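Local coordinates for titin (Homo sapiens, PDB 5JDD), which forms a giant elastic filament of the muscle sarcomere, built largely from tandem immunoglobulin-like and fibronectin-type domains, and probably also has protein kinase activity elsewhere in the chain, at residues K11-L16 with A84-E89; V21-S26 with L60-I65. All coordinates share one frame; numbering follows the deposited sequence.

Contact 1 of 2, residues K11-L16 with A84-E89; sequences KDVTAL and AKLFVE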
loop_
_atom_site.group_PDB
_atom_site.type_symbol
_atom_site.label_atom_id
_atom_site.label_comp_id
_atom_site.label_asym_id
_atom_site.label_seq_id
_atom_site.Cartn_x
_atom_site.Cartn_y
_atom_site.Cartn_z
ATOM N N LYS A 11 3.978 -14.538 36.004
ATOM C CA LYS A 11 3.040 -14.939 34.965
ATOM C C LYS A 11 3.642 -14.730 33.586
ATOM O O LYS A 11 4.497 -13.858 33.397
ATOM C CB LYS A 11 1.758 -14.111 35.058
ATOM C CG LYS A 11 0.986 -14.271 36.367
ATOM C CD LYS A 11 -0.365 -13.580 36.250
ATOM C CE LYS A 11 -1.116 -13.567 37.569
ATOM N NZ LYS A 11 -2.480 -12.985 37.403
ATOM N N ASP A 12 3.183 -15.524 32.623
ATOM C CA ASP A 12 3.609 -15.360 31.245
ATOM C C ASP A 12 3.289 -13.949 30.768
ATOM O O ASP A 12 2.293 -13.349 31.182
ATOM C CB ASP A 12 2.861 -16.323 30.315
ATOM C CG ASP A 12 3.303 -17.768 30.444
ATOM O OD1 ASP A 12 4.237 -18.089 31.210
ATOM O OD2 ASP A 12 2.691 -18.606 29.739
ATOM N N VAL A 13 4.135 -13.436 29.880
ATOM C CA VAL A 13 3.919 -12.155 29.221
ATOM C C VAL A 13 3.970 -12.369 27.719
ATOM O O VAL A 13 4.866 -13.058 27.219
ATOM C CB VAL A 13 5.053 -11.167 29.551
ATOM C CG1 VAL A 13 4.864 -9.848 28.794
ATOM C CG2 VAL A 13 5.135 -10.922 31.026
ATOM N N THR A 14 3.017 -11.773 27.002
ATOM C CA THR A 14 3.075 -11.694 25.552
ATOM C C THR A 14 3.150 -10.216 25.219
ATOM O O THR A 14 2.303 -9.440 25.663
ATOM C CB THR A 14 1.830 -12.307 24.916
ATOM O OG1 THR A 14 1.802 -13.709 25.203
ATOM C CG2 THR A 14 1.844 -12.112 23.407
ATOM N N ALA A 15 4.163 -9.813 24.456
ATOM C CA ALA A 15 4.365 -8.408 24.155
ATOM C C ALA A 15 5.020 -8.225 22.798
ATOM O O ALA A 15 5.692 -9.128 22.283
ATOM C CB ALA A 15 5.219 -7.753 25.232
ATOM N N LEU A 16 4.826 -7.045 22.225
ATOM C CA LEU A 16 5.435 -6.692 20.957
ATOM C C LEU A 16 6.927 -6.443 21.106
ATOM O O LEU A 16 7.383 -5.930 22.131
ATOM C CB LEU A 16 4.754 -5.453 20.379
ATOM C CG LEU A 16 3.521 -5.786 19.547
ATOM C CD1 LEU A 16 2.608 -4.578 19.399
ATOM C CD2 LEU A 16 3.974 -6.277 18.181
ATOM N N ALA A 84 8.121 -18.585 34.376
ATOM C CA ALA A 84 7.141 -18.023 33.451
ATOM C C ALA A 84 7.813 -17.761 32.114
ATOM O O ALA A 84 9.042 -17.730 32.024
ATOM C CB ALA A 84 6.538 -16.737 34.011
ATOM N N LYS A 85 7.014 -17.555 31.073
ATOM C CA LYS A 85 7.573 -17.374 29.744
ATOM C C LYS A 85 7.263 -16.019 29.157
ATOM O O LYS A 85 6.194 -15.455 29.402
ATOM C CB LYS A 85 7.066 -18.461 28.793
ATOM C CG LYS A 85 7.593 -19.840 29.138
ATOM C CD LYS A 85 6.959 -20.924 28.280
ATOM C CE LYS A 85 7.570 -22.269 28.625
ATOM N NZ LYS A 85 6.895 -23.370 27.870
ATOM N N LEU A 86 8.206 -15.521 28.361
ATOM C CA LEU A 86 7.986 -14.348 27.525
ATOM C C LEU A 86 7.780 -14.802 26.086
ATOM O O LEU A 86 8.617 -15.522 25.532
ATOM C CB LEU A 86 9.195 -13.407 27.588
ATOM C CG LEU A 86 9.205 -12.230 26.597
ATOM C CD1 LEU A 86 8.057 -11.264 26.836
ATOM C CD2 LEU A 86 10.521 -11.478 26.656
ATOM N N PHE A 87 6.667 -14.390 25.489
ATOM C CA PHE A 87 6.439 -14.575 24.064
ATOM C C PHE A 87 6.540 -13.213 23.406
ATOM O O PHE A 87 5.869 -12.258 23.820
ATOM C CB PHE A 87 5.054 -15.181 23.840
ATOM C CG PHE A 87 4.906 -16.558 24.408
ATOM C CD1 PHE A 87 5.384 -17.655 23.711
ATOM C CD2 PHE A 87 4.310 -16.754 25.643
ATOM C CE1 PHE A 87 5.259 -18.938 24.225
ATOM C CE2 PHE A 87 4.183 -18.034 26.176
ATOM C CZ PHE A 87 4.667 -19.128 25.460
ATOM N N VAL A 88 7.396 -13.117 22.393
ATOM C CA VAL A 88 7.625 -11.849 21.703
ATOM C C VAL A 88 6.887 -11.858 20.378
ATOM O O VAL A 88 7.232 -12.625 19.479
ATOM C CB VAL A 88 9.126 -11.609 21.458
ATOM C CG1 VAL A 88 9.360 -10.270 20.754
ATOM C CG2 VAL A 88 9.905 -11.652 22.770
ATOM N N GLU A 89 5.860 -11.020 20.246
ATOM C CA GLU A 89 5.173 -10.905 18.968
ATOM C C GLU A 89 6.012 -10.009 18.058
ATOM O O GLU A 89 6.570 -9.007 18.510
ATOM C CB GLU A 89 3.735 -10.378 19.132
ATOM C CG GLU A 89 2.820 -11.365 19.868
ATOM C CD GLU A 89 1.338 -11.032 19.770
ATOM O OE1 GLU A 89 0.977 -9.982 19.197
ATOM O OE2 GLU A 89 0.523 -11.832 20.284
#
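V13 and A15 pair in parallel with L86 and V88, adding strand 13-16 as the edge strand of the sheet, beside strand 80-89; this is the A'-G strand pairing of an I-set immunoglobulin domain. Of the paired residues, V13 and A15 point both backbone polar groups across the seam. V13 N is bonded to K85 O and V13 O to F87 N, the latter at 2.8 Å and nearly straight at 172°. A15 repeats the pattern, with its N 3.0 Å from F87 O and its O taken by E89 N at 2.8 Å. D12 prolongs this ladder with its side chain: chi1 -73° puts CG beside the backbone N and brings OD1 over to K85 N, 2.8 Å away, which meets it from above the carboxylate plane, about 45° out of it. A short acidic residue suits this place, since its oxygen can stand in for a strand carbonyl.

The seam has an inner and an outer face. Inward, V13 CG1 packs on L86 CD1 at 4.0 Å, and V13 and A15 also touch V21 of the facing sheet; the small A15 lets that sheet come near. Outward, T14, F87 and E89 form a partly polar surface. The F87 ring presents its CE2 edge to D12 OD2, 3.9 Å away. E89 reaches in two directions: OE1 is hydrogen-bonded to H116 of the following domain, while OE2 lies 3.4 Å from T14 CG2, the methyl placed opposite the backbone N of T14.

Contact 2 of 2, residues V21-S26 with L60-I65; sequences VAFEVS and LMLQNI
V21 gives up the most surface in this contact, with F23 next and L60 and L62 close behind it; all four side chains lie on the inner face of an antiparallel strand pair. The backbone fixes their positions. V21 and L62 form one hydrogen-bonded pair, and F23 and L60 the other, each bonded twice: V21 N to L62 O, and L62 N to V21 O at 2.8 Å; F23 N to L60 O at 2.9 Å, and L60 N to F23 O. V21 O is additionally approached by M61 CA at 3.4 Å.

V21 is held by its two methyls. With chi1 at -58°, CG2 sits between the backbone N and the carbonyl carbon and meets both L62 CB and I65 CG2 at 4.0 Å. I65, just past the end of strand 57-62, crosses V21 at about a right angle, its CD1 reaching V21 CG1 at 4.2 Å. Branched aliphatic residues suit this end of the pair because they present compact methyl surfaces in several directions.

Farther along, F23 lays a flat ring against both leucines. Its CE2 edge receives L62 CD1, near the ring plane at 4.0 Å, while L60 CD2 approaches CD2 of the ring obliquely at 4.5 Å. Beyond the two segments the ring meets that of Y73 and packs on V13, A84 and L86. The other face of the pair is thinner: A22 CB only brushes M61 CG, and the extended methionine runs on towards R50 and V52. Aliphatic and aromatic residues turned inward from adjacent strands B and E, against the opposing sheet, make up the hydrophobic core of the immunoglobulin beta-sandwich.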
loop_
_atom_site.group_PDB
_atom_site.type_symbol
_atom_site.label_atom_id
_atom_site.label_comp_id
_atom_site.label_asym_id
_atom_site.label_seq_id
_atom_site.Cartn_x
_atom_site.Cartn_y
_atom_site.Cartn_z
ATOM N N VAL A 21 8.830 -4.994 29.462
ATOM C CA VAL A 21 7.946 -5.906 30.188
ATOM C C VAL A 21 8.570 -6.277 31.526
ATOM O O VAL A 21 9.738 -5.965 31.780
ATOM C CB VAL A 21 7.682 -7.198 29.394
ATOM C CG1 VAL A 21 7.080 -6.869 28.040
ATOM C CG2 VAL A 21 8.978 -8.007 29.227
ATOM N N ALA A 22 7.802 -6.938 32.385
ATOM C CA ALA A 22 8.333 -7.351 33.687
ATOM C C ALA A 22 7.777 -8.681 34.145
ATOM O O ALA A 22 6.662 -9.061 33.792
ATOM C CB ALA A 22 8.056 -6.285 34.743
ATOM N N PHE A 23 8.572 -9.388 34.941
ATOM C CA PHE A 23 8.110 -10.550 35.684
ATOM C C PHE A 23 8.199 -10.193 37.156
ATOM O O PHE A 23 9.071 -9.410 37.555
ATOM C CB PHE A 23 9.002 -11.759 35.405
ATOM C CG PHE A 23 8.887 -12.296 34.005
ATOM C CD1 PHE A 23 7.805 -13.088 33.641
ATOM C CD2 PHE A 23 9.856 -12.014 33.047
ATOM C CE1 PHE A 23 7.687 -13.588 32.346
ATOM C CE2 PHE A 23 9.747 -12.517 31.753
ATOM C CZ PHE A 23 8.664 -13.304 31.403
ATOM N N GLU A 24 7.314 -10.757 37.972
ATOM C CA GLU A 24 7.250 -10.395 39.385
ATOM C C GLU A 24 7.032 -11.622 40.251
ATOM O O GLU A 24 6.165 -12.446 39.949
ATOM C CB GLU A 24 6.093 -9.422 39.598
ATOM C CG GLU A 24 6.041 -8.793 40.964
ATOM C CD GLU A 24 5.234 -7.513 40.957
ATOM O OE1 GLU A 24 5.751 -6.483 40.476
ATOM O OE2 GLU A 24 4.075 -7.539 41.415
ATOM N N VAL A 25 7.812 -11.744 41.322
ATOM C CA VAL A 25 7.550 -12.767 42.335
ATOM C C VAL A 25 7.420 -12.082 43.689
ATOM O O VAL A 25 8.166 -11.139 43.982
ATOM C CB VAL A 25 8.645 -13.871 42.341
ATOM C CG1 VAL A 25 10.021 -13.281 42.607
ATOM C CG2 VAL A 25 8.325 -14.975 43.348
ATOM N N SER A 26 6.445 -12.499 44.493
ATOM C CA SER A 26 6.330 -11.960 45.843
ATOM C C SER A 26 6.464 -13.069 46.863
ATOM O O SER A 26 6.051 -14.219 46.628
ATOM C CB SER A 26 5.028 -11.180 46.040
ATOM O OG SER A 26 3.968 -12.031 46.440
ATOM N N LEU A 60 11.843 -8.459 37.748
ATOM C CA LEU A 60 12.812 -8.436 36.660
ATOM C C LEU A 60 12.172 -7.673 35.516
ATOM O O LEU A 60 11.130 -8.076 34.996
ATOM C CB LEU A 60 13.137 -9.853 36.202
ATOM C CG LEU A 60 13.895 -9.978 34.879
ATOM C CD1 LEU A 60 15.254 -9.317 34.978
ATOM C CD2 LEU A 60 14.042 -11.445 34.496
ATOM N N MET A 61 12.781 -6.559 35.141
ATOM C CA MET A 61 12.277 -5.745 34.047
ATOM C C MET A 61 13.177 -5.923 32.835
ATOM O O MET A 61 14.407 -5.876 32.940
ATOM C CB MET A 61 12.215 -4.277 34.473
ATOM C CG MET A 61 11.404 -4.036 35.747
ATOM S SD MET A 61 11.508 -2.315 36.279
ATOM C CE MET A 61 10.906 -2.442 37.959
ATOM N N LEU A 62 12.557 -6.150 31.686
ATOM C CA LEU A 62 13.283 -6.322 30.440
ATOM C C LEU A 62 12.919 -5.171 29.521
ATOM O O LEU A 62 11.749 -4.987 29.154
ATOM C CB LEU A 62 12.925 -7.654 29.780
ATOM C CG LEU A 62 12.910 -8.897 30.674
ATOM C CD1 LEU A 62 12.402 -10.108 29.901
ATOM C CD2 LEU A 62 14.276 -9.169 31.219
ATOM N N GLN A 63 13.925 -4.399 29.140
ATOM C CA GLN A 63 13.689 -3.194 28.364
ATOM C C GLN A 63 13.983 -3.433 26.892
ATOM O O GLN A 63 14.929 -4.143 26.553
ATOM C CB GLN A 63 14.528 -2.046 28.931
ATOM C CG GLN A 63 14.207 -1.772 30.398
ATOM C CD GLN A 63 15.219 -0.877 31.079
ATOM O OE1 GLN A 63 14.851 0.073 31.770
ATOM N NE2 GLN A 63 16.500 -1.183 30.904
ATOM N N ASN A 64 13.137 -2.868 26.028
ATOM C CA ASN A 64 13.341 -2.908 24.574
ATOM C C ASN A 64 13.555 -4.331 24.068
ATOM O O ASN A 64 14.573 -4.632 23.450
ATOM C CB ASN A 64 14.517 -2.000 24.173
ATOM C CG ASN A 64 14.589 -1.741 22.672
ATOM O OD1 ASN A 64 13.663 -2.047 21.921
ATOM N ND2 ASN A 64 15.704 -1.164 22.232
ATOM N N ILE A 65 12.585 -5.207 24.327
ATOM C CA ILE A 65 12.782 -6.638 24.084
ATOM C C ILE A 65 13.001 -6.986 22.622
ATOM O O ILE A 65 12.468 -6.340 21.711
ATOM C CB ILE A 65 11.642 -7.514 24.642
ATOM C CG1 ILE A 65 10.304 -7.147 23.992
ATOM C CG2 ILE A 65 11.557 -7.400 26.166
ATOM C CD1 ILE A 65 9.143 -7.949 24.568
#

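Contacts 1 and 2 belong to the two opposing sheets of the first immunoglobulin domain, with centres about 10 Å apart, and their inner faces meet. Strand 13-16 leads directly into strand 21-27, so the chain passes from one sheet to the other between them, and the whole of contact 2 falls within the chain span that contact 1 brings together. The tightest carbon pair is A15 CB with V21 CG1 at 3.5 Å. V13 CG2 lies 3.7 Å from A22 O, and K11 O comes within 3.4 Å of F23 CE1. At the end nearer the following domain, L16 O is 3.6 Å from I65 CD1. Together they close the sandwich core, without ligand or catalytic residue.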